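Class I phosphodiesterase PDEB1 (PDB 2R8Q) is a Leishmania major enzyme with an all-helical catalytic domain of the HD-type phosphodiesterase superfamily, here holding zinc, magnesium and 3-isobutyl-1-methylxanthine. Local coordinates at residues 319-323 / 324-328; 328-331 / 332-335; 198-201 / 202-206. All blocks are in the same frame, centred on the assembly; numbering follows the deposited sequence.

Contact 1. Residues 319-323 / 324-328; sequences RDIVG and NLFHG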
ATOM      1  N   ARG A 319      -6.748 -20.579 -26.365  1.00 21.99           N
ATOM      2  CA  ARG A 319      -7.454 -20.842 -27.611  1.00 23.50           C
ATOM      3  C   ARG A 319      -8.206 -19.587 -28.050  1.00 23.76           C
ATOM      4  O   ARG A 319      -8.198 -19.223 -29.227  1.00 23.68           O
ATOM      5  CB  ARG A 319      -8.425 -22.011 -27.419  1.00 26.81           C
ATOM      6  CG  ARG A 319      -7.710 -23.322 -27.127  1.00 32.59           C
ATOM      7  CD  ARG A 319      -8.600 -24.306 -26.390  1.00 36.57           C
ATOM      8  NE  ARG A 319      -7.844 -25.468 -25.931  1.00 39.74           N
ATOM      9  CZ  ARG A 319      -8.266 -26.312 -24.996  1.00 41.51           C
ATOM     10  NH1 ARG A 319      -9.443 -26.124 -24.414  1.00 42.45           N
ATOM     11  NH2 ARG A 319      -7.511 -27.345 -24.642  1.00 43.04           N
ATOM     12  N   ASP A 320      -8.834 -18.917 -27.091  1.00 24.47           N
ATOM     13  CA  ASP A 320      -9.597 -17.706 -27.369  1.00 24.82           C
ATOM     14  C   ASP A 320      -8.753 -16.507 -27.787  1.00 24.66           C
ATOM     15  O   ASP A 320      -9.046 -15.862 -28.793  1.00 24.20           O
ATOM     16  CB  ASP A 320     -10.440 -17.329 -26.150  1.00 28.95           C
ATOM     17  CG  ASP A 320     -11.743 -18.098 -26.084  1.00 31.84           C
ATOM     18  OD1 ASP A 320     -11.788 -19.241 -26.584  1.00 34.83           O
ATOM     19  OD2 ASP A 320     -12.719 -17.562 -25.521  1.00 35.35           O
ATOM     20  N   ILE A 321      -7.704 -16.199 -27.032  1.00 22.39           N
ATOM     21  CA  ILE A 321      -6.893 -15.042 -27.385  1.00 21.18           C
ATOM     22  C   ILE A 321      -6.061 -15.249 -28.643  1.00 21.32           C
ATOM     23  O   ILE A 321      -5.836 -14.305 -29.397  1.00 22.17           O
ATOM     24  CB  ILE A 321      -5.977 -14.604 -26.216  1.00 19.69           C
ATOM     25  CG1 ILE A 321      -4.907 -15.663 -25.943  1.00 19.71           C
ATOM     26  CG2 ILE A 321      -6.823 -14.363 -24.969  1.00 19.81           C
ATOM     27  CD1 ILE A 321      -3.892 -15.230 -24.891  1.00 21.64           C
ATOM     28  N   VAL A 322      -5.613 -16.477 -28.882  1.00 22.26           N
ATOM     29  CA  VAL A 322      -4.823 -16.760 -30.075  1.00 22.10           C
ATOM     30  C   VAL A 322      -5.724 -16.757 -31.308  1.00 23.35           C
ATOM     31  O   VAL A 322      -5.382 -16.178 -32.339  1.00 23.53           O
ATOM     32  CB  VAL A 322      -4.111 -18.130 -29.972  1.00 22.14           C
ATOM     33  CG1 VAL A 322      -3.487 -18.501 -31.310  1.00 23.25           C
ATOM     34  CG2 VAL A 322      -3.032 -18.068 -28.902  1.00 22.01           C
ATOM     35  N   GLY A 323      -6.882 -17.394 -31.190  1.00 24.72           N
ATOM     36  CA  GLY A 323      -7.802 -17.452 -32.310  1.00 27.37           C
ATOM     37  C   GLY A 323      -8.432 -16.120 -32.673  1.00 28.99           C
ATOM     38  O   GLY A 323      -8.760 -15.888 -33.836  1.00 31.11           O
ATOM     39  N   ASN A 324      -8.586 -15.234 -31.694  1.00 27.54           N
ATOM     40  CA  ASN A 324      -9.218 -13.942 -31.942  1.00 27.76           C
ATOM     41  C   ASN A 324      -8.308 -12.749 -32.217  1.00 26.86           C
ATOM     42  O   ASN A 324      -8.779 -11.722 -32.710  1.00 25.96           O
ATOM     43  CB  ASN A 324     -10.158 -13.592 -30.784  1.00 30.99           C
ATOM     44  CG  ASN A 324     -11.388 -14.479 -30.743  1.00 34.22           C
ATOM     45  OD1 ASN A 324     -12.137 -14.564 -31.717  1.00 37.67           O
ATOM     46  ND2 ASN A 324     -11.604 -15.143 -29.615  1.00 36.50           N
ATOM     47  N   LEU A 325      -7.019 -12.858 -31.907  1.00 24.20           N
ATOM     48  CA  LEU A 325      -6.121 -11.735 -32.157  1.00 23.24           C
ATOM     49  C   LEU A 325      -4.632 -12.069 -32.207  1.00 22.52           C
ATOM     50  O   LEU A 325      -3.917 -11.591 -33.088  1.00 23.04           O
ATOM     51  CB  LEU A 325      -6.360 -10.638 -31.112  1.00 22.96           C
ATOM     52  CG  LEU A 325      -5.634  -9.311 -31.346  1.00 23.70           C
ATOM     53  CD1 LEU A 325      -6.095  -8.687 -32.657  1.00 24.27           C
ATOM     54  CD2 LEU A 325      -5.908  -8.372 -30.186  1.00 25.49           C
ATOM     55  N   PHE A 326      -4.156 -12.872 -31.260  1.00 23.00           N
ATOM     56  CA  PHE A 326      -2.739 -13.233 -31.223  1.00 21.34           C
ATOM     57  C   PHE A 326      -2.485 -14.480 -32.063  1.00 22.58           C
ATOM     58  O   PHE A 326      -2.077 -15.520 -31.543  1.00 22.06           O
ATOM     59  CB  PHE A 326      -2.280 -13.496 -29.783  1.00 21.74           C
ATOM     60  CG  PHE A 326      -2.573 -12.369 -28.826  1.00 21.05           C
ATOM     61  CD1 PHE A 326      -2.421 -11.044 -29.215  1.00 23.99           C
ATOM     62  CD2 PHE A 326      -2.971 -12.638 -27.521  1.00 22.65           C
ATOM     63  CE1 PHE A 326      -2.659 -10.003 -28.318  1.00 23.10           C
ATOM     64  CE2 PHE A 326      -3.209 -11.604 -26.619  1.00 23.99           C
ATOM     65  CZ  PHE A 326      -3.053 -10.285 -27.019  1.00 20.64           C
ATOM     66  N   HIS A 327      -2.710 -14.365 -33.368  1.00 23.98           N
ATOM     67  CA  HIS A 327      -2.537 -15.491 -34.277  1.00 25.15           C
ATOM     68  C   HIS A 327      -1.114 -16.041 -34.343  1.00 24.91           C
ATOM     69  O   HIS A 327      -0.916 -17.226 -34.616  1.00 27.80           O
ATOM     70  CB  HIS A 327      -3.019 -15.094 -35.675  1.00 26.34           C
ATOM     71  CG  HIS A 327      -4.379 -14.463 -35.681  1.00 27.26           C
ATOM     72  ND1 HIS A 327      -4.570 -13.105 -35.823  1.00 31.23           N
ATOM     73  CD2 HIS A 327      -5.612 -15.001 -35.528  1.00 28.79           C
ATOM     74  CE1 HIS A 327      -5.862 -12.835 -35.757  1.00 28.43           C
ATOM     75  NE2 HIS A 327      -6.516 -13.968 -35.578  1.00 31.62           N
ATOM     76  N   GLY A 328      -0.125 -15.193 -34.076  1.00 23.30           N
ATOM     77  CA  GLY A 328       1.256 -15.639 -34.122  1.00 21.86           C
ATOM     78  C   GLY A 328       1.688 -16.516 -32.957  1.00 21.21           C
ATOM     79  O   GLY A 328       2.811 -17.026 -32.948  1.00 22.38           O
TER
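The F326 ring has the methyl CD1 of I321 at its edge, in the ring plane, with CD1 3.8 Å from F326 CD2. The H327 imidazole lies nearby with its edge toward G323 O. One of its faces lies over the carbonyl carbon of L325, toward the rim of the ring. These residues form the C-terminal end of helix 302-324 and the turn that follows it, with F326 at the centre of an inverse gamma turn. L325 is the first residue to leave helical backbone angles.

I321 O takes a straight hydrogen bond from F326 N at 2.9 Å. L325 N gives the same oxygen a weak one. CG1 of I321 sits between the backbone N and the carbonyl carbon (chi1 67°). The chain is extended from there (chi2 175°), and CD1 reaches the ring edge. The ring and I321 are buried and also pack on T248 of helix 239-254. I321 touches F226 of helix 219-232 as well.

V322 CG1 lies 3.3 Å from F326 O. The last helical residue, N324, turns its side chain back along the helix. D320 O receives N324 N at 3.0 Å. It also receives N324 ND2 at 2.8 Å, a weak bond because the N-H points well off the oxygen (124°).

Contact 2. Residues 328-331 / 332-335; sequences GMQW and CVDT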
ATOM      1  N   GLY A 328      -0.125 -15.193 -34.076  1.00 23.30           N
ATOM      2  CA  GLY A 328       1.256 -15.639 -34.122  1.00 21.86           C
ATOM      3  C   GLY A 328       1.688 -16.516 -32.957  1.00 21.21           C
ATOM      4  O   GLY A 328       2.811 -17.026 -32.948  1.00 22.38           O
ATOM      5  N   MET A 329       0.804 -16.694 -31.977  1.00 20.23           N
ATOM      6  CA  MET A 329       1.106 -17.514 -30.803  1.00 20.21           C
ATOM      7  C   MET A 329       0.438 -18.889 -30.871  1.00 20.20           C
ATOM      8  O   MET A 329       0.102 -19.485 -29.850  1.00 18.96           O
ATOM      9  CB  MET A 329       0.673 -16.777 -29.525  1.00 19.96           C
ATOM     10  CG  MET A 329       1.611 -15.641 -29.121  1.00 18.97           C
ATOM     11  SD  MET A 329       0.857 -14.414 -28.019  1.00 20.94           S
ATOM     12  CE  MET A 329       0.432 -15.425 -26.611  1.00 19.40           C
ATOM     13  N   GLN A 330       0.260 -19.395 -32.086  1.00 21.55           N
ATOM     14  CA  GLN A 330      -0.366 -20.695 -32.281  1.00 21.42           C
ATOM     15  C   GLN A 330       0.342 -21.816 -31.522  1.00 20.63           C
ATOM     16  O   GLN A 330      -0.307 -22.735 -31.029  1.00 21.03           O
ATOM     17  CB  GLN A 330      -0.403 -21.037 -33.772  1.00 23.13           C
ATOM     18  CG  GLN A 330      -1.130 -22.336 -34.105  1.00 22.98           C
ATOM     19  CD  GLN A 330      -2.576 -22.335 -33.644  1.00 23.88           C
ATOM     20  OE1 GLN A 330      -3.296 -21.353 -33.822  1.00 25.32           O
ATOM     21  NE2 GLN A 330      -3.013 -23.446 -33.057  1.00 25.27           N
ATOM     22  N   TRP A 331       1.665 -21.737 -31.418  1.00 20.54           N
ATOM     23  CA  TRP A 331       2.420 -22.778 -30.728  1.00 21.23           C
ATOM     24  C   TRP A 331       1.948 -22.964 -29.284  1.00 21.24           C
ATOM     25  O   TRP A 331       2.048 -24.054 -28.732  1.00 20.61           O
ATOM     26  CB  TRP A 331       3.926 -22.468 -30.772  1.00 22.02           C
ATOM     27  CG  TRP A 331       4.434 -21.606 -29.651  1.00 22.10           C
ATOM     28  CD1 TRP A 331       4.713 -22.002 -28.371  1.00 21.93           C
ATOM     29  CD2 TRP A 331       4.716 -20.202 -29.705  1.00 22.64           C
ATOM     30  NE1 TRP A 331       5.148 -20.934 -27.628  1.00 22.16           N
ATOM     31  CE2 TRP A 331       5.160 -19.816 -28.420  1.00 22.72           C
ATOM     32  CE3 TRP A 331       4.636 -19.232 -30.713  1.00 23.39           C
ATOM     33  CZ2 TRP A 331       5.524 -18.500 -28.116  1.00 22.93           C
ATOM     34  CZ3 TRP A 331       4.998 -17.921 -30.411  1.00 22.67           C
ATOM     35  CH2 TRP A 331       5.435 -17.570 -29.120  1.00 22.65           C
ATOM     36  N   CYS A 332       1.427 -21.898 -28.679  1.00 21.49           N
ATOM     37  CA  CYS A 332       0.941 -21.975 -27.304  1.00 20.27           C
ATOM     38  C   CYS A 332      -0.249 -22.920 -27.239  1.00 20.37           C
ATOM     39  O   CYS A 332      -0.347 -23.752 -26.340  1.00 21.57           O
ATOM     40  CB  CYS A 332       0.503 -20.599 -26.807  1.00 19.54           C
ATOM     41  SG  CYS A 332       1.817 -19.377 -26.742  1.00 22.22           S
ATOM     42  N   VAL A 333      -1.156 -22.774 -28.199  1.00 21.22           N
ATOM     43  CA  VAL A 333      -2.342 -23.616 -28.267  1.00 21.39           C
ATOM     44  C   VAL A 333      -1.961 -25.053 -28.608  1.00 22.01           C
ATOM     45  O   VAL A 333      -2.465 -25.995 -27.998  1.00 21.45           O
ATOM     46  CB  VAL A 333      -3.339 -23.094 -29.327  1.00 22.41           C
ATOM     47  CG1 VAL A 333      -4.466 -24.097 -29.527  1.00 22.57           C
ATOM     48  CG2 VAL A 333      -3.905 -21.752 -28.890  1.00 22.50           C
ATOM     49  N   ASP A 334      -1.070 -25.220 -29.580  1.00 22.26           N
ATOM     50  CA  ASP A 334      -0.644 -26.557 -29.975  1.00 23.52           C
ATOM     51  C   ASP A 334       0.009 -27.294 -28.816  1.00 23.16           C
ATOM     52  O   ASP A 334      -0.203 -28.490 -28.638  1.00 22.72           O
ATOM     53  CB  ASP A 334       0.342 -26.497 -31.143  1.00 24.96           C
ATOM     54  CG  ASP A 334      -0.258 -25.867 -32.380  1.00 27.39           C
ATOM     55  OD1 ASP A 334      -1.486 -25.967 -32.559  1.00 29.55           O
ATOM     56  OD2 ASP A 334       0.505 -25.287 -33.181  1.00 28.65           O
ATOM     57  N   THR A 335       0.797 -26.578 -28.021  1.00 21.68           N
ATOM     58  CA  THR A 335       1.483 -27.205 -26.903  1.00 20.78           C
ATOM     59  C   THR A 335       0.570 -27.503 -25.718  1.00 21.09           C
ATOM     60  O   THR A 335       0.721 -28.531 -25.061  1.00 21.71           O
ATOM     61  CB  THR A 335       2.669 -26.349 -26.429  1.00 19.85           C
ATOM     62  OG1 THR A 335       3.534 -26.079 -27.539  1.00 22.57           O
ATOM     63  CG2 THR A 335       3.465 -27.089 -25.364  1.00 19.76           C
TER
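At the start of helix 330-348, C332 N bonds to M329 O, three residues back, at 3.0 Å, and D334 N bonds to Q330 O, four back. C332 and W331 are neighbours in sequence, yet their side chains meet. The C332 sulfur lies over one face of the indole, 3.9 Å from the centroid of the five-membered ring. This is a Cys sulfur-aromatic contact. W331 CG sits between its backbone N and carbonyl carbon (chi1 88°), which brings that face against C332. C332 N lies over it near CG, 3.2 Å from W331 CG, and SG lies farther out. M329 CB flanks the same sulfur.

These residues are the N-terminal start of helix 330-348 and the end of the short loop that links it to helix 302-324. C332 packs on F318 of that preceding helix. W331 touches T114 and T118 of helix 102-118.

Q330 and D334 are one turn apart, and their side chains cross at about a right angle. Q330 is bent at chi2 (59°), which lets NE2 give D334 OD1 a straight hydrogen bond, 3.0 Å long with 168° at the hydrogen. The carboxylate oxygen lies in the amide plane of Q330, but NE2 meets it from above the carboxylate plane. W331 O accepts twice from T335. The hydroxyl OG1 comes in at 2.8 Å and the backbone N at 2.9 Å, from opposite faces of the carbonyl plane.

Contact 3. Residues 198-201 / 202-206; sequences QDVA and YAYRA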
ATOM      1  N   GLN A 198       5.415  13.185 -19.522  1.00 23.42           N
ATOM      2  CA  GLN A 198       4.185  12.646 -20.086  1.00 24.41           C
ATOM      3  C   GLN A 198       4.279  11.131 -20.232  1.00 22.73           C
ATOM      4  O   GLN A 198       3.353  10.401 -19.871  1.00 22.37           O
ATOM      5  CB  GLN A 198       3.918  13.281 -21.451  1.00 27.54           C
ATOM      6  CG  GLN A 198       2.618  12.843 -22.101  1.00 33.33           C
ATOM      7  CD  GLN A 198       2.392  13.513 -23.443  1.00 37.14           C
ATOM      8  OE1 GLN A 198       2.372  14.741 -23.538  1.00 39.41           O
ATOM      9  NE2 GLN A 198       2.221  12.710 -24.487  1.00 37.98           N
ATOM     10  N   ASP A 199       5.399  10.658 -20.766  1.00 20.72           N
ATOM     11  CA  ASP A 199       5.575   9.224 -20.941  1.00 20.73           C
ATOM     12  C   ASP A 199       5.744   8.490 -19.618  1.00 20.76           C
ATOM     13  O   ASP A 199       5.378   7.322 -19.510  1.00 18.57           O
ATOM     14  CB  ASP A 199       6.765   8.931 -21.859  1.00 22.39           C
ATOM     15  CG  ASP A 199       6.478   9.285 -23.302  1.00 25.21           C
ATOM     16  OD1 ASP A 199       5.291   9.267 -23.690  1.00 26.71           O
ATOM     17  OD2 ASP A 199       7.436   9.570 -24.051  1.00 26.49           O
ATOM     18  N   VAL A 200       6.288   9.165 -18.608  1.00 18.91           N
ATOM     19  CA  VAL A 200       6.462   8.526 -17.305  1.00 18.39           C
ATOM     20  C   VAL A 200       5.091   8.233 -16.704  1.00 17.26           C
ATOM     21  O   VAL A 200       4.849   7.142 -16.194  1.00 16.79           O
ATOM     22  CB  VAL A 200       7.266   9.413 -16.322  1.00 19.89           C
ATOM     23  CG1 VAL A 200       7.229   8.811 -14.923  1.00 23.55           C
ATOM     24  CG2 VAL A 200       8.709   9.526 -16.786  1.00 22.89           C
ATOM     25  N   ALA A 201       4.189   9.206 -16.772  1.00 16.33           N
ATOM     26  CA  ALA A 201       2.847   9.013 -16.234  1.00 16.32           C
ATOM     27  C   ALA A 201       2.139   7.904 -17.007  1.00 16.69           C
ATOM     28  O   ALA A 201       1.420   7.086 -16.427  1.00 17.48           O
ATOM     29  CB  ALA A 201       2.054  10.310 -16.329  1.00 18.00           C
ATOM     30  N   TYR A 202       2.344   7.889 -18.321  1.00 16.68           N
ATOM     31  CA  TYR A 202       1.737   6.879 -19.183  1.00 16.29           C
ATOM     32  C   TYR A 202       2.262   5.497 -18.796  1.00 16.27           C
ATOM     33  O   TYR A 202       1.501   4.533 -18.677  1.00 15.88           O
ATOM     34  CB  TYR A 202       2.089   7.168 -20.646  1.00 17.28           C
ATOM     35  CG  TYR A 202       1.364   6.296 -21.647  1.00 18.33           C
ATOM     36  CD1 TYR A 202       0.077   6.618 -22.081  1.00 19.77           C
ATOM     37  CD2 TYR A 202       1.965   5.146 -22.162  1.00 18.03           C
ATOM     38  CE1 TYR A 202      -0.591   5.817 -23.004  1.00 19.91           C
ATOM     39  CE2 TYR A 202       1.307   4.339 -23.082  1.00 19.86           C
ATOM     40  CZ  TYR A 202       0.029   4.681 -23.500  1.00 20.18           C
ATOM     41  OH  TYR A 202      -0.626   3.888 -24.416  1.00 20.51           O
ATOM     42  N   ALA A 203       3.573   5.419 -18.597  1.00 15.07           N
ATOM     43  CA  ALA A 203       4.227   4.168 -18.226  1.00 15.15           C
ATOM     44  C   ALA A 203       3.720   3.625 -16.893  1.00 15.22           C
ATOM     45  O   ALA A 203       3.456   2.429 -16.768  1.00 14.72           O
ATOM     46  CB  ALA A 203       5.736   4.368 -18.174  1.00 17.38           C
ATOM     47  N   TYR A 204       3.593   4.494 -15.891  1.00 15.42           N
ATOM     48  CA  TYR A 204       3.110   4.046 -14.591  1.00 15.65           C
ATOM     49  C   TYR A 204       1.683   3.517 -14.666  1.00 15.71           C
ATOM     50  O   TYR A 204       1.358   2.504 -14.046  1.00 15.72           O
ATOM     51  CB  TYR A 204       3.182   5.172 -13.553  1.00 16.82           C
ATOM     52  CG  TYR A 204       4.507   5.254 -12.833  1.00 16.93           C
ATOM     53  CD1 TYR A 204       5.458   6.212 -13.181  1.00 18.30           C
ATOM     54  CD2 TYR A 204       4.811   4.371 -11.792  1.00 17.81           C
ATOM     55  CE1 TYR A 204       6.677   6.293 -12.510  1.00 19.05           C
ATOM     56  CE2 TYR A 204       6.027   4.442 -11.115  1.00 18.41           C
ATOM     57  CZ  TYR A 204       6.954   5.408 -11.479  1.00 19.45           C
ATOM     58  OH  TYR A 204       8.146   5.504 -10.798  1.00 21.06           O
ATOM     59  N   ARG A 205       0.823   4.196 -15.418  1.00 14.94           N
ATOM     60  CA  ARG A 205      -0.548   3.728 -15.520  1.00 15.10           C
ATOM     61  C   ARG A 205      -0.603   2.376 -16.222  1.00 14.93           C
ATOM     62  O   ARG A 205      -1.384   1.508 -15.845  1.00 15.04           O
ATOM     63  CB  ARG A 205      -1.420   4.751 -16.255  1.00 15.91           C
ATOM     64  CG  ARG A 205      -2.893   4.356 -16.301  1.00 18.40           C
ATOM     65  CD  ARG A 205      -3.383   3.932 -14.921  1.00 23.68           C
ATOM     66  NE  ARG A 205      -4.755   3.432 -14.931  1.00 28.24           N
ATOM     67  CZ  ARG A 205      -5.833   4.200 -14.823  1.00 31.24           C
ATOM     68  NH1 ARG A 205      -5.706   5.515 -14.691  1.00 32.80           N
ATOM     69  NH2 ARG A 205      -7.039   3.649 -14.841  1.00 32.87           N
ATOM     70  N   ALA A 206       0.238   2.189 -17.232  1.00 15.57           N
ATOM     71  CA  ALA A 206       0.264   0.921 -17.953  1.00 15.64           C
ATOM     72  C   ALA A 206       0.768  -0.205 -17.050  1.00 15.10           C
ATOM     73  O   ALA A 206       0.195  -1.294 -17.021  1.00 15.83           O
ATOM     74  CB  ALA A 206       1.149   1.042 -19.194  1.00 15.70           C
TER
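Y204 packs against V200, one helical turn earlier, and its side chain can be followed outward. CB lies 3.7 Å from V200 O. CG is slightly farther from that oxygen. CD1 comes closer, 3.2 Å from V200 O, and touches the methyl CG1 of V200 as well. CE1 has moved past the carbonyl and meets V200 CG1 at 3.5 Å. V200 CG1 sits at the ring edge, in its plane, and V200 O is also at the edge. From CE1 the ring runs on through CZ to OH, beyond the reach of V200. Y204 also meets F192 edge-to-face and packs on P158 of the second subunit. The two side chains, V200 and Y204, lie side by side and point the same way. CG1 of V200 is anti to the backbone N (chi1 171°), on the carbonyl side of its own residue, and this puts it beside the ring.

All of this lies on helix 197-212, with regular i to i+4 backbone bonds. Y204 N bonds to V200 O at 2.9 Å, and A203 N bonds to D199 O at 2.8 Å. Y202 N and R205 N continue the series to Q198 O and A201 O.

A203 is buried, with CB 3.3 Å from D199 O. Y202 reaches away from the first turn, where its OH hydrogen-bonds to E129 OE2 and its ring makes a cation-pi contact with R243. R205 NE forms a salt bridge with D209 OD1, while R205 packs on I161 and A201 on D156, both of the second subunit.

Overall arrangement
Contacts 1 and 2 are consecutive. Contact 1 closes helix 302-324, contact 2 opens helix 330-348, and they share G328. Their centres are about 9 Å apart. V322 joins them, with its CB 3.8 Å from V333 CG2 and its CG2 3.6 Å from M329 O. R319 CA also touches V333 CG2, at 3.9 Å. Contact 3 comes earlier in the chain and stands apart, its centre about 27 Å from that of contact 1 and about 31 Å from that of contact 2. Of the three, it is the one that touches the second subunit. The bound 3-isobutyl-1-methylxanthine is about 14 Å from the I321 side chain and about 13 Å from that of T335. Q306 and F309, which line its pocket, are on helix 302-324.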